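Local coordinates for pectate lyase (Bacillus subtilis, PDB 5AMV), which cleaves polygalacturonate by calcium-dependent beta-elimination, giving oligosaccharides with an unsaturated galacturonosyl group at their non-reducing ends, at residues Asn271-Ile276 with Tyr291-Glu296; Phe285-Val290 with Val369-Ser374; Asn323-Pro328 with Thr350-Thr355; Ile186-Gly191 with Asn230-Ile235. All coordinates share one frame; numbering follows the deposited sequence.

Contact 1. Residues Asn271-Ile276 with Tyr291-Glu296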
loop_
_atom_site.group_PDB
_atom_site.type_symbol
_atom_site.label_atom_id
_atom_site.label_comp_id
_atom_site.label_asym_id
_atom_site.label_seq_id
_atom_site.Cartn_x
_atom_site.Cartn_y
_atom_site.Cartn_z
ATOM N N ASN A 271 7.891 -9.904 3.538
ATOM C CA ASN A 271 6.471 -9.783 3.256
ATOM C C ASN A 271 5.895 -10.932 2.457
ATOM O O ASN A 271 6.583 -11.571 1.645
ATOM C CB ASN A 271 6.198 -8.484 2.530
ATOM C CG ASN A 271 6.694 -7.293 3.302
ATOM O OD1 ASN A 271 6.123 -6.919 4.348
ATOM N ND2 ASN A 271 7.776 -6.665 2.802
ATOM N N ARG A 272 4.610 -11.197 2.701
ATOM C CA ARG A 272 3.876 -12.224 1.980
ATOM C C ARG A 272 2.844 -11.578 1.073
ATOM O O ARG A 272 2.129 -10.693 1.536
ATOM C CB ARG A 272 3.180 -13.135 3.004
ATOM C CG ARG A 272 2.432 -14.310 2.374
ATOM C CD ARG A 272 1.829 -15.184 3.499
ATOM N NE ARG A 272 1.167 -16.348 2.898
ATOM C CZ ARG A 272 0.381 -17.182 3.575
ATOM N NH1 ARG A 272 0.148 -16.965 4.870
ATOM N NH2 ARG A 272 -0.154 -18.227 2.968
ATOM N N TYR A 273 2.800 -12.005 -0.196
ATOM C CA TYR A 273 1.817 -11.485 -1.176
ATOM C C TYR A 273 1.088 -12.687 -1.730
ATOM O O TYR A 273 1.663 -13.468 -2.487
ATOM C CB TYR A 273 2.506 -10.720 -2.331
ATOM C CG TYR A 273 3.392 -9.555 -1.878
ATOM C CD1 TYR A 273 4.707 -9.765 -1.472
ATOM C CD2 TYR A 273 2.902 -8.237 -1.875
ATOM C CE1 TYR A 273 5.518 -8.710 -1.059
ATOM C CE2 TYR A 273 3.716 -7.174 -1.518
ATOM C CZ TYR A 273 4.998 -7.425 -1.070
ATOM O OH TYR A 273 5.827 -6.418 -0.654
ATOM N N LYS A 274 -0.180 -12.838 -1.358
ATOM C CA LYS A 274 -0.959 -14.001 -1.784
ATOM C C LYS A 274 -2.207 -13.517 -2.530
ATOM O O LYS A 274 -2.967 -12.681 -2.040
ATOM C CB LYS A 274 -1.382 -14.820 -0.586
ATOM C CG LYS A 274 -2.263 -16.041 -1.030
ATOM C CD LYS A 274 -2.468 -17.007 0.102
ATOM C CE LYS A 274 -3.322 -18.147 -0.382
ATOM N NZ LYS A 274 -3.518 -19.263 0.607
ATOM N N ASN A 275 -2.377 -13.976 -3.762
ATOM C CA ASN A 275 -3.497 -13.478 -4.577
ATOM C C ASN A 275 -3.505 -11.945 -4.651
ATOM O O ASN A 275 -4.525 -11.281 -4.458
ATOM C CB ASN A 275 -4.845 -14.054 -4.111
ATOM C CG ASN A 275 -4.855 -15.542 -4.106
ATOM O OD1 ASN A 275 -4.302 -16.178 -5.000
ATOM N ND2 ASN A 275 -5.582 -16.122 -3.157
ATOM N N ILE A 276 -2.321 -11.434 -5.005
ATOM C CA ILE A 276 -2.115 -10.057 -5.351
ATOM C C ILE A 276 -1.881 -10.020 -6.859
ATOM O O ILE A 276 -1.141 -10.840 -7.422
ATOM C CB ILE A 276 -0.878 -9.522 -4.612
ATOM C CG1 ILE A 276 -1.101 -9.508 -3.069
ATOM C CG2 ILE A 276 -0.504 -8.075 -5.098
ATOM C CD1 ILE A 276 -2.312 -8.596 -2.651
ATOM N N TYR A 291 13.917 -7.918 -0.412
ATOM C CA TYR A 291 14.536 -9.225 -0.113
ATOM C C TYR A 291 13.702 -10.140 0.756
ATOM O O TYR A 291 12.956 -9.691 1.644
ATOM C CB TYR A 291 15.969 -9.067 0.475
ATOM C CG TYR A 291 16.074 -8.599 1.925
ATOM C CD1 TYR A 291 16.107 -9.525 2.976
ATOM C CD2 TYR A 291 16.187 -7.247 2.234
ATOM C CE1 TYR A 291 16.212 -9.135 4.310
ATOM C CE2 TYR A 291 16.323 -6.834 3.612
ATOM C CZ TYR A 291 16.342 -7.784 4.603
ATOM O OH TYR A 291 16.486 -7.388 5.929
ATOM N N ASN A 292 13.869 -11.451 0.546
ATOM C CA ASN A 292 13.174 -12.434 1.381
ATOM C C ASN A 292 11.644 -12.276 1.411
ATOM O O ASN A 292 11.026 -12.534 2.451
ATOM C CB ASN A 292 13.701 -12.445 2.848
ATOM C CG ASN A 292 15.116 -12.985 2.999
ATOM O OD1 ASN A 292 15.724 -12.801 4.058
ATOM N ND2 ASN A 292 15.640 -13.675 1.960
ATOM N N ASN A 293 11.040 -11.865 0.293
ATOM C CA ASN A 293 9.583 -11.798 0.206
ATOM C C ASN A 293 9.085 -13.057 -0.476
ATOM O O ASN A 293 9.822 -13.695 -1.244
ATOM C CB ASN A 293 9.152 -10.524 -0.538
ATOM C CG ASN A 293 9.633 -9.264 0.139
ATOM O OD1 ASN A 293 9.146 -8.867 1.208
ATOM N ND2 ASN A 293 10.666 -8.647 -0.431
ATOM N N TYR A 294 7.823 -13.410 -0.213
ATOM C CA TYR A 294 7.236 -14.632 -0.726
ATOM C C TYR A 294 5.972 -14.219 -1.487
ATOM O O TYR A 294 5.125 -13.518 -0.919
ATOM C CB TYR A 294 6.873 -15.601 0.388
ATOM C CG TYR A 294 6.260 -16.854 -0.172
ATOM C CD1 TYR A 294 6.985 -17.679 -1.053
ATOM C CD2 TYR A 294 4.958 -17.217 0.178
ATOM C CE1 TYR A 294 6.448 -18.809 -1.569
ATOM C CE2 TYR A 294 4.378 -18.395 -0.354
ATOM C CZ TYR A 294 5.135 -19.177 -1.231
ATOM O OH TYR A 294 4.562 -20.308 -1.743
ATOM N N TYR A 295 5.890 -14.608 -2.755
ATOM C CA TYR A 295 4.759 -14.238 -3.620
ATOM C C TYR A 295 4.111 -15.532 -4.060
ATOM O O TYR A 295 4.801 -16.481 -4.517
ATOM C CB TYR A 295 5.243 -13.450 -4.881
ATOM C CG TYR A 295 6.164 -12.279 -4.579
ATOM C CD1 TYR A 295 7.494 -12.504 -4.241
ATOM C CD2 TYR A 295 5.684 -10.958 -4.607
ATOM C CE1 TYR A 295 8.362 -11.438 -3.944
ATOM C CE2 TYR A 295 6.553 -9.881 -4.286
ATOM C CZ TYR A 295 7.873 -10.153 -3.974
ATOM O OH TYR A 295 8.773 -9.149 -3.655
ATOM N N GLU A 296 2.771 -15.612 -3.969
ATOM C CA GLU A 296 2.086 -16.866 -4.349
ATOM C C GLU A 296 0.734 -16.528 -4.930
ATOM O O GLU A 296 0.047 -15.622 -4.447
ATOM C CB GLU A 296 1.901 -17.815 -3.156
ATOM C CG GLU A 296 1.319 -17.093 -1.901
ATOM C CD GLU A 296 0.894 -18.068 -0.806
ATOM O OE1 GLU A 296 0.418 -19.199 -1.097
ATOM O OE2 GLU A 296 0.964 -17.667 0.355
HETATM O O HOH W 1 -0.793 -20.495 0.810
HETATM O O HOH W 2 7.883 -6.920 -2.709
HETATM O O HOH W 3 0.497 -12.743 -5.056
HETATM O O HOH W 4 -1.044 -13.593 -6.996
#

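Contact 2. Residues Phe285-Val290 with Val369-Ser374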
loop_
_atom_site.group_PDB
_atom_site.type_symbol
_atom_site.label_atom_id
_atom_site.label_comp_id
_atom_site.label_asym_id
_atom_site.label_seq_id
_atom_site.Cartn_x
_atom_site.Cartn_y
_atom_site.Cartn_z
ATOM N N PHE A 285 11.917 5.613 -9.906
ATOM C CA PHE A 285 13.003 6.405 -9.266
ATOM C C PHE A 285 13.746 5.809 -8.096
ATOM O O PHE A 285 14.964 5.954 -7.998
ATOM C CB PHE A 285 12.529 7.827 -8.885
ATOM C CG PHE A 285 12.090 8.647 -10.083
ATOM C CD1 PHE A 285 13.041 9.120 -11.001
ATOM C CD2 PHE A 285 10.736 8.888 -10.325
ATOM C CE1 PHE A 285 12.631 9.853 -12.147
ATOM C CE2 PHE A 285 10.304 9.617 -11.474
ATOM C CZ PHE A 285 11.285 10.104 -12.387
ATOM N N GLY A 286 13.043 5.144 -7.183
ATOM C CA GLY A 286 13.647 4.835 -5.920
ATOM C C GLY A 286 14.637 3.696 -5.866
ATOM O O GLY A 286 14.595 2.743 -6.662
ATOM N N GLN A 287 15.530 3.817 -4.891
ATOM C CA GLN A 287 16.449 2.745 -4.509
ATOM C C GLN A 287 15.707 1.865 -3.520
ATOM O O GLN A 287 15.669 2.162 -2.314
ATOM C CB GLN A 287 17.700 3.361 -3.869
ATOM C CG GLN A 287 18.573 4.110 -4.897
ATOM C CD GLN A 287 19.727 4.858 -4.220
ATOM O OE1 GLN A 287 20.073 4.587 -3.063
ATOM N NE2 GLN A 287 20.381 5.763 -4.981
ATOM N N VAL A 288 15.114 0.779 -4.059
ATOM C CA VAL A 288 14.198 -0.047 -3.265
ATOM C C VAL A 288 14.837 -1.406 -3.086
ATOM O O VAL A 288 15.105 -2.108 -4.064
ATOM C CB VAL A 288 12.832 -0.135 -3.942
ATOM C CG1 VAL A 288 11.873 -1.008 -3.097
ATOM C CG2 VAL A 288 12.262 1.259 -4.171
ATOM N N HIS A 289 15.115 -1.760 -1.829
ATOM C CA HIS A 289 15.726 -3.049 -1.516
ATOM C C HIS A 289 14.597 -4.043 -1.234
ATOM O O HIS A 289 13.847 -3.843 -0.302
ATOM C CB HIS A 289 16.625 -2.926 -0.277
ATOM C CG HIS A 289 17.454 -4.143 -0.006
ATOM N ND1 HIS A 289 18.121 -4.318 1.181
ATOM C CD2 HIS A 289 17.754 -5.228 -0.771
ATOM C CE1 HIS A 289 18.794 -5.460 1.146
ATOM N NE2 HIS A 289 18.611 -6.017 -0.037
ATOM N N VAL A 290 14.509 -5.106 -2.014
ATOM C CA VAL A 290 13.431 -6.084 -1.957
ATOM C C VAL A 290 14.049 -7.444 -1.632
ATOM O O VAL A 290 14.718 -8.043 -2.478
ATOM C CB VAL A 290 12.711 -6.087 -3.315
ATOM C CG1 VAL A 290 11.610 -7.219 -3.401
ATOM C CG2 VAL A 290 12.155 -4.669 -3.624
ATOM N N VAL A 369 21.796 -1.463 -10.815
ATOM C CA VAL A 369 20.888 -0.332 -10.618
ATOM C C VAL A 369 21.633 0.845 -9.988
ATOM O O VAL A 369 21.012 1.788 -9.515
ATOM C CB VAL A 369 19.648 -0.736 -9.742
ATOM C CG1 VAL A 369 18.602 -1.497 -10.612
ATOM C CG2 VAL A 369 20.105 -1.530 -8.517
ATOM N N GLY A 370 22.963 0.777 -10.021
ATOM C CA GLY A 370 23.796 1.930 -9.679
ATOM C C GLY A 370 23.986 2.172 -8.193
ATOM O O GLY A 370 24.561 3.220 -7.788
ATOM N N TRP A 371 23.504 1.233 -7.361
ATOM C CA TRP A 371 23.722 1.253 -5.915
ATOM C C TRP A 371 23.688 -0.164 -5.339
ATOM O O TRP A 371 23.220 -1.083 -6.014
ATOM C CB TRP A 371 22.665 2.133 -5.208
ATOM C CG TRP A 371 21.277 1.459 -5.151
ATOM C CD1 TRP A 371 20.472 1.135 -6.207
ATOM C CD2 TRP A 371 20.606 1.007 -3.970
ATOM N NE1 TRP A 371 19.318 0.486 -5.757
ATOM C CE2 TRP A 371 19.380 0.407 -4.391
ATOM C CE3 TRP A 371 20.901 1.070 -2.607
ATOM C CZ2 TRP A 371 18.449 -0.132 -3.481
ATOM C CZ3 TRP A 371 19.964 0.520 -1.689
ATOM C CH2 TRP A 371 18.759 -0.056 -2.150
ATOM N N THR A 372 24.217 -0.310 -4.119
ATOM C CA THR A 372 24.141 -1.559 -3.354
ATOM C C THR A 372 23.685 -1.264 -1.931
ATOM O O THR A 372 24.219 -0.368 -1.246
ATOM C CB THR A 372 25.480 -2.300 -3.280
ATOM O OG1 THR A 372 26.502 -1.366 -2.938
ATOM C CG2 THR A 372 25.807 -2.952 -4.611
ATOM N N PRO A 373 22.641 -1.981 -1.473
ATOM C CA PRO A 373 22.131 -1.690 -0.129
ATOM C C PRO A 373 23.187 -1.933 0.927
ATOM O O PRO A 373 23.904 -2.932 0.844
ATOM C CB PRO A 373 21.018 -2.716 0.072
ATOM C CG PRO A 373 20.734 -3.330 -1.246
ATOM C CD PRO A 373 21.759 -2.877 -2.248
ATOM N N SER A 374 23.270 -1.064 1.929
ATOM C CA SER A 374 24.125 -1.370 3.081
ATOM C C SER A 374 23.346 -1.574 4.400
ATOM O O SER A 374 23.759 -2.401 5.249
ATOM C CB SER A 374 25.214 -0.307 3.243
ATOM O OG SER A 374 24.646 0.993 3.145
#

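Contact 3. Residues Asn323-Pro328 with Thr350-Thr355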
loop_
_atom_site.group_PDB
_atom_site.type_symbol
_atom_site.label_atom_id
_atom_site.label_comp_id
_atom_site.label_asym_id
_atom_site.label_seq_id
_atom_site.Cartn_x
_atom_site.Cartn_y
_atom_site.Cartn_z
ATOM N N ASN A 323 14.286 -13.724 -3.096
ATOM C CA ASN A 323 12.834 -13.681 -3.098
ATOM C C ASN A 323 12.304 -14.929 -3.758
ATOM O O ASN A 323 12.979 -15.493 -4.634
ATOM C CB ASN A 323 12.330 -12.442 -3.880
ATOM C CG ASN A 323 12.730 -11.149 -3.215
ATOM O OD1 ASN A 323 12.148 -10.769 -2.209
ATOM N ND2 ASN A 323 13.781 -10.487 -3.725
ATOM N N VAL A 324 11.095 -15.337 -3.371
ATOM C CA VAL A 324 10.552 -16.637 -3.828
ATOM C C VAL A 324 9.143 -16.401 -4.397
ATOM O O VAL A 324 8.308 -15.810 -3.689
ATOM C CB VAL A 324 10.496 -17.582 -2.609
ATOM C CG1 VAL A 324 9.813 -18.961 -2.994
ATOM C CG2 VAL A 324 11.906 -17.847 -2.095
ATOM N N ILE A 325 8.885 -16.862 -5.634
ATOM C CA ILE A 325 7.617 -16.654 -6.320
ATOM C C ILE A 325 7.041 -18.017 -6.679
ATOM O O ILE A 325 7.676 -18.771 -7.450
ATOM C CB ILE A 325 7.830 -15.781 -7.601
ATOM C CG1 ILE A 325 8.408 -14.406 -7.211
ATOM C CG2 ILE A 325 6.517 -15.580 -8.346
ATOM C CD1 ILE A 325 8.876 -13.610 -8.452
ATOM N N ASP A 326 5.869 -18.353 -6.134
ATOM C CA ASP A 326 5.182 -19.586 -6.526
ATOM C C ASP A 326 3.887 -19.275 -7.274
ATOM O O ASP A 326 2.802 -19.059 -6.665
ATOM C CB ASP A 326 4.898 -20.451 -5.315
ATOM C CG ASP A 326 6.177 -21.154 -4.780
ATOM O OD1 ASP A 326 7.145 -21.300 -5.551
ATOM O OD2 ASP A 326 6.172 -21.523 -3.607
ATOM N N VAL A 327 4.000 -19.277 -8.599
ATOM C CA VAL A 327 2.874 -19.048 -9.509
ATOM C C VAL A 327 3.000 -20.139 -10.585
ATOM O O VAL A 327 3.755 -19.997 -11.530
ATOM C CB VAL A 327 2.910 -17.609 -10.119
ATOM C CG1 VAL A 327 1.744 -17.384 -11.112
ATOM C CG2 VAL A 327 2.837 -16.547 -8.969
ATOM N N PRO A 328 2.255 -21.225 -10.421
ATOM C CA PRO A 328 2.450 -22.387 -11.334
ATOM C C PRO A 328 2.328 -21.977 -12.795
ATOM O O PRO A 328 1.423 -21.195 -13.158
ATOM C CB PRO A 328 1.306 -23.325 -10.920
ATOM C CG PRO A 328 1.209 -23.081 -9.414
ATOM C CD PRO A 328 1.380 -21.566 -9.270
ATOM N N THR A 350 16.648 -15.314 -6.956
ATOM C CA THR A 350 15.212 -15.427 -7.220
ATOM C C THR A 350 14.818 -16.879 -7.520
ATOM O O THR A 350 15.438 -17.523 -8.375
ATOM C CB THR A 350 14.798 -14.491 -8.388
ATOM O OG1 THR A 350 15.209 -13.154 -8.092
ATOM C CG2 THR A 350 13.253 -14.569 -8.662
ATOM N N LEU A 351 13.803 -17.405 -6.813
ATOM C CA LEU A 351 13.275 -18.705 -7.120
ATOM C C LEU A 351 11.875 -18.552 -7.679
ATOM O O LEU A 351 11.070 -17.788 -7.119
ATOM C CB LEU A 351 13.182 -19.575 -5.875
ATOM C CG LEU A 351 14.470 -19.933 -5.130
ATOM C CD1 LEU A 351 14.145 -20.872 -3.932
ATOM C CD2 LEU A 351 15.560 -20.536 -6.107
ATOM N N LEU A 352 11.586 -19.275 -8.757
ATOM C CA LEU A 352 10.239 -19.281 -9.377
ATOM C C LEU A 352 9.813 -20.738 -9.423
ATOM O O LEU A 352 10.424 -21.541 -10.182
ATOM C CB LEU A 352 10.300 -18.745 -10.809
ATOM C CG LEU A 352 8.973 -18.868 -11.587
ATOM C CD1 LEU A 352 7.843 -18.099 -10.862
ATOM C CD2 LEU A 352 9.095 -18.302 -13.046
ATOM N N ASN A 353 8.797 -21.081 -8.629
ATOM C CA ASN A 353 8.324 -22.467 -8.587
ATOM C C ASN A 353 9.474 -23.411 -8.300
ATOM O O ASN A 353 9.585 -24.468 -8.907
ATOM C CB ASN A 353 7.575 -22.826 -9.862
ATOM C CG ASN A 353 6.397 -21.873 -10.089
ATOM O OD1 ASN A 353 5.667 -21.584 -9.140
ATOM N ND2 ASN A 353 6.231 -21.382 -11.308
ATOM N N GLY A 354 10.374 -22.956 -7.419
ATOM C CA GLY A 354 11.494 -23.734 -6.964
ATOM C C GLY A 354 12.730 -23.650 -7.865
ATOM O O GLY A 354 13.775 -24.171 -7.465
ATOM N N THR A 355 12.601 -23.095 -9.078
ATOM C CA THR A 355 13.716 -23.029 -10.023
ATOM C C THR A 355 14.464 -21.715 -9.828
ATOM O O THR A 355 13.834 -20.658 -9.805
ATOM C CB THR A 355 13.186 -23.080 -11.430
ATOM O OG1 THR A 355 12.557 -24.341 -11.639
ATOM C CG2 THR A 355 14.265 -22.906 -12.448
HETATM O O HOH W 5 15.503 -12.251 -5.574
HETATM O O HOH W 6 9.827 -20.873 -5.660
#

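Contact 4. Residues Ile186-Gly191 with Asn230-Ile235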
loop_
_atom_site.group_PDB
_atom_site.type_symbol
_atom_site.label_atom_id
_atom_site.label_comp_id
_atom_site.label_asym_id
_atom_site.label_seq_id
_atom_site.Cartn_x
_atom_site.Cartn_y
_atom_site.Cartn_z
ATOM N N ILE A 186 -2.760 2.436 3.587
ATOM C CA ILE A 186 -1.778 3.394 4.108
ATOM C C ILE A 186 -1.142 4.122 2.906
ATOM O O ILE A 186 -0.664 3.475 1.956
ATOM C CB ILE A 186 -0.646 2.693 4.912
ATOM C CG1 ILE A 186 -1.220 1.939 6.109
ATOM C CG2 ILE A 186 0.433 3.729 5.375
ATOM C CD1 ILE A 186 -0.177 1.045 6.814
ATOM N N THR A 187 -1.199 5.459 2.953
ATOM C CA THR A 187 -0.643 6.288 1.919
ATOM C C THR A 187 0.514 7.082 2.543
ATOM O O THR A 187 0.283 7.918 3.406
ATOM C CB THR A 187 -1.717 7.300 1.384
ATOM O OG1 THR A 187 -2.911 6.619 0.951
ATOM C CG2 THR A 187 -1.120 8.106 0.248
ATOM N N ILE A 188 1.753 6.843 2.096
ATOM C CA ILE A 188 2.895 7.644 2.564
ATOM C C ILE A 188 3.106 8.759 1.591
ATOM O O ILE A 188 3.529 8.517 0.461
ATOM C CB ILE A 188 4.168 6.787 2.735
ATOM C CG1 ILE A 188 3.835 5.558 3.591
ATOM C CG2 ILE A 188 5.296 7.633 3.352
ATOM C CD1 ILE A 188 5.035 4.539 3.748
ATOM N N ASN A 189 2.712 9.975 1.979
ATOM C CA ASN A 189 2.713 11.090 1.057
ATOM C C ASN A 189 3.720 12.117 1.591
ATOM O O ASN A 189 3.363 12.953 2.387
ATOM C CB ASN A 189 1.275 11.650 0.970
ATOM C CG ASN A 189 1.185 12.945 0.230
ATOM O OD1 ASN A 189 2.109 13.337 -0.487
ATOM N ND2 ASN A 189 0.034 13.627 0.373
ATOM N N GLY A 190 4.985 11.994 1.187
ATOM C CA GLY A 190 6.054 12.820 1.723
ATOM C C GLY A 190 6.584 12.317 3.058
ATOM O O GLY A 190 7.537 12.862 3.593
ATOM N N GLY A 191 5.958 11.269 3.615
ATOM C CA GLY A 191 6.351 10.768 4.926
ATOM C C GLY A 191 7.755 10.162 4.923
ATOM O O GLY A 191 8.241 9.613 3.910
ATOM N N ASN A 230 5.488 11.449 -3.606
ATOM C CA ASN A 230 5.859 12.817 -3.236
ATOM C C ASN A 230 7.049 12.954 -2.272
ATOM O O ASN A 230 6.995 13.624 -1.212
ATOM C CB ASN A 230 4.610 13.577 -2.781
ATOM C CG ASN A 230 3.529 13.607 -3.862
ATOM O OD1 ASN A 230 3.837 13.641 -5.055
ATOM N ND2 ASN A 230 2.264 13.546 -3.447
ATOM N N GLY A 231 8.121 12.254 -2.624
ATOM C CA GLY A 231 9.382 12.370 -1.913
ATOM C C GLY A 231 9.427 11.597 -0.612
ATOM O O GLY A 231 10.355 11.783 0.191
ATOM N N ALA A 232 8.436 10.706 -0.404
ATOM C CA ALA A 232 8.490 9.774 0.707
ATOM C C ALA A 232 9.889 9.134 0.761
ATOM O O ALA A 232 10.472 8.873 -0.284
ATOM C CB ALA A 232 7.407 8.679 0.530
ATOM N N ASN A 233 10.429 8.881 1.943
ATOM C CA ASN A 233 11.835 8.417 2.007
ATOM C C ASN A 233 12.168 7.789 3.350
ATOM O O ASN A 233 11.665 8.234 4.383
ATOM C CB ASN A 233 12.778 9.639 1.778
ATOM C CG ASN A 233 14.057 9.306 1.045
ATOM O OD1 ASN A 233 14.225 8.251 0.442
ATOM N ND2 ASN A 233 15.012 10.243 1.122
ATOM N N TYR A 234 13.031 6.771 3.324
ATOM C CA TYR A 234 13.544 6.121 4.543
ATOM C C TYR A 234 12.447 5.358 5.234
ATOM O O TYR A 234 11.929 5.762 6.297
ATOM C CB TYR A 234 14.248 7.082 5.514
ATOM C CG TYR A 234 15.329 7.929 4.871
ATOM C CD1 TYR A 234 16.354 7.322 4.120
ATOM C CD2 TYR A 234 15.331 9.324 5.024
ATOM C CE1 TYR A 234 17.368 8.082 3.560
ATOM C CE2 TYR A 234 16.349 10.110 4.414
ATOM C CZ TYR A 234 17.343 9.454 3.703
ATOM O OH TYR A 234 18.367 10.201 3.123
ATOM N N ILE A 235 12.121 4.221 4.616
ATOM C CA ILE A 235 10.952 3.447 5.016
ATOM C C ILE A 235 11.298 1.971 4.999
ATOM O O ILE A 235 11.940 1.495 4.057
ATOM C CB ILE A 235 9.821 3.676 3.982
ATOM C CG1 ILE A 235 9.381 5.150 4.016
ATOM C CG2 ILE A 235 8.602 2.733 4.231
ATOM C CD1 ILE A 235 8.723 5.617 2.694
#

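Contact 1. Residues Asn271-Ile276 with Tyr291-Glu296
Arg272 and Glu296 form a salt bridge. NE and NH2 of Arg272 both bind the single oxygen OE2 of Glu296, with Arg272 NE at 2.9 Å from Glu296 OE2. Both donors reach OE2 in the guanidinium plane, so the arginine grips it side-on; the guanidinium and carboxylate planes are 17° apart. Water 1 joins Glu296 OE1 to Lys274 NZ and, weakly, to Arg272 NH2. The Lys274 chain packs along the acid, but its NZ stays 4.3 Å from Glu296 OE1, beyond a salt bridge. The two basic groups would be expected to favour the charged form of Glu296.

At the other end Asn293 OD1 accepts two bonds from Asn271. The backbone N of Asn271 is 2.8 Å from Asn293 OD1, and Asn271 ND2 is 3.0 Å from it. The two amides lie side by side with planes 4° apart. Asn271 OD1 goes on to Asn240 N, and Asn293 ND2 to Leu268 O. This is an asparagine ladder on successive coils of the parallel beta-helix, the fold of polysaccharide lyase family 1. Between the ends the strands run parallel. Tyr294 N binds Asn271 O, Tyr273 N binds Tyr294 O, and Glu296 N binds Tyr273 O at 2.8 Å. Asn275 N then binds Glu296 O at 3.0 Å.

Tyr273 and Tyr295 point the same way from neighbouring strands. Their planes are 5° apart and their centroids 4.8 Å apart, but the rings barely overlap. The nearest atoms are Tyr273 CD1 and Tyr295 CE2, at 3.4 Å. Tyr295 OH accepts from Trp310 NE1, and Tyr242 continues the row beyond Tyr273.

Contact 2. Residues Phe285-Val290 with Val369-Ser374
Gln287 lies against one face of the Trp371 indole. Its CB sits over the six-membered ring, 3.6 Å from the centroid of that ring in Trp371, which makes a CH-pi contact. The rest of the glutamine follows the same face. CG of Gln287 is near CG and CD1 of Trp371, and OE1 of Gln287 is 3.6 Å from CE3 of Trp371. The amide plane is only 21° from the ring plane, so the amide lies nearly flat on the indole, while the chain crosses it at a slant. The extended chain beyond CG carries the amide across it. The backbone joins in, with Gln287 C 3.4 Å from Trp371 CZ2.

A second CH-pi contact pairs Pro373 with His289. CG of Pro373 stands 3.5 Å from the centroid of the His289 imidazole, only 5° off the ring normal. CB of Pro373 lies over the same face, 3.5 Å from ND1 of His289. Pro373 also meets Trp371: CD of Pro373, from the same segment, lies near the rim of the indole face opposite Gln287.

Outer partners fix both rings. Trp371 NE1 binds Lys317 O, and His289 NE2 binds Gln321 OE1. Trp14 adds another ring beside Trp371. Trp371 CG takes the position between backbone N and carbonyl carbon (chi1 74°), which lays the indole face over CB of Gln287.

The segment 369-374 belongs to the long connection between helix 359-362 and helix 382-392. It packs on the outside of the parallel beta-helix, across strand 287-296 and the adjoining strand 317-326, where Pro373 and Thr372 touch Tyr319.

Contact 3. Residues Asn323-Pro328 with Thr350-Thr355
Asn323 O accepts from Leu351 N at 3.0 Å, the first rung of a short parallel pairing. Ile325 N then binds Leu351 O at 2.8 Å, and Asn353 N binds Ile325 O at 2.8 Å. Val324 is thus level with Leu351, and Ile325 with Leu352.

Beyond the strands a side chain takes over the pairing. ND2 of Asn353 gives a straight bond of 2.8 Å to Val327 O, which lies near the plane of the amide. The donor stands well above the carbonyl plane of Val327. OD1 of Asn353 receives a weak bond from Val327 N. Placing CG beside the backbone N (chi1 -57°) brings the amide of Asn353 to both N and O of Val327.

Two waters add bridges. Water 5 accepts from Asn323 ND2 and donates to Thr350 OG1. Asn323 OD1 accepts from Asn293 N, and Thr350 OG1 also bonds Asp347 OD2. Water 6 donates to Asp326 OD1 and accepts from Gly354 N. The other oxygen of Asp326, OD2, is taken by Tyr294 OH.

Apolar contacts fall on both faces. On one, Val324 and Leu351 point the same way, with CG2 of Val324 at 4.2 Å from CD1 of Leu351. On the other, CG2 of Ile325 is 3.8 Å from CD1 of Leu352.

Segment 350-355 then folds back in a type I' turn from Leu352 to Thr355. Asn353 and Gly354 hold its two central positions with positive phi. The turn closes a tight antiparallel hairpin, whose first strand, 351-352, pairs in parallel with strand 317-326 of the beta-helix.

Contact 4. Residues Ile186-Gly191 with Asn230-Ile235
Ile188 and Ile235 meet tip to tip, with CD1 of Ile188 at 4.0 Å from CD1 of Ile235. This is the tightly packed side. CG2 of Ile188 also touches CB of Ala232 at 3.7 Å. The torsion of Ile188 (chi1 -51°) sets CG2 anti to the backbone N, and this branch meets the alanine. The side chain of Ile188 is about 7 Å from that of Asp227, which with Asp184 binds the calcium ion. Close by, Gly191 O accepts from Asn233 N at 3.0 Å, with the donor in the carbonyl plane. CA of Ala232 also makes a CA-H...O contact with the same oxygen. Gly190 and Ala232 come close, with their CA atoms 4.0 Å apart.

The other side is polar and more open. Asn230 is exposed and Asn189 partly so. ND2 of Asn230 gives a straight bond of 3.0 Å (166° at the hydrogen) to OD1 of Asn189. The donor stands above the carbonyl plane of Asn189, and the two amide planes are 60° apart. Asn189 ND2 has its own partner, Gln146 OE1. Gly190 CA approaches Asn230 O at 3.2 Å, also as a CA-H...O contact.

Segment 186-191 holds strand 186-189, the third strand of a four-strand parallel sheet of the beta-helix, and the Gly190-Gly191 turn that follows. Segment 230-235 leaves its neighbour, strand 226-229, and runs to strand 235-245 on another face. Ile188 and Ile235 both pack on Ile194 of strand 194-197.

All four contacts lie on one parallel beta-helix; contact 2 fastens a later loop to its outside. Contact 4 comes first along the chain and closes before the others open. Its centre is about 22 Å from that of contact 1 and about 30 Å from that of contact 3. Contacts 1 and 2 share strand 287-296, and their segments alternate along the chain. Contact 3 follows contact 1 in sequence, about 10 Å away between centres, and falls within the span that contact 2 closes. Strands 266-274, 287-296, 317-326 and 351-352 are successive parallel neighbours, so contacts 1 and 3 continue the stacking of coils. Strand 186-189 of contact 4 belongs to a different sheet, nearer the calcium site.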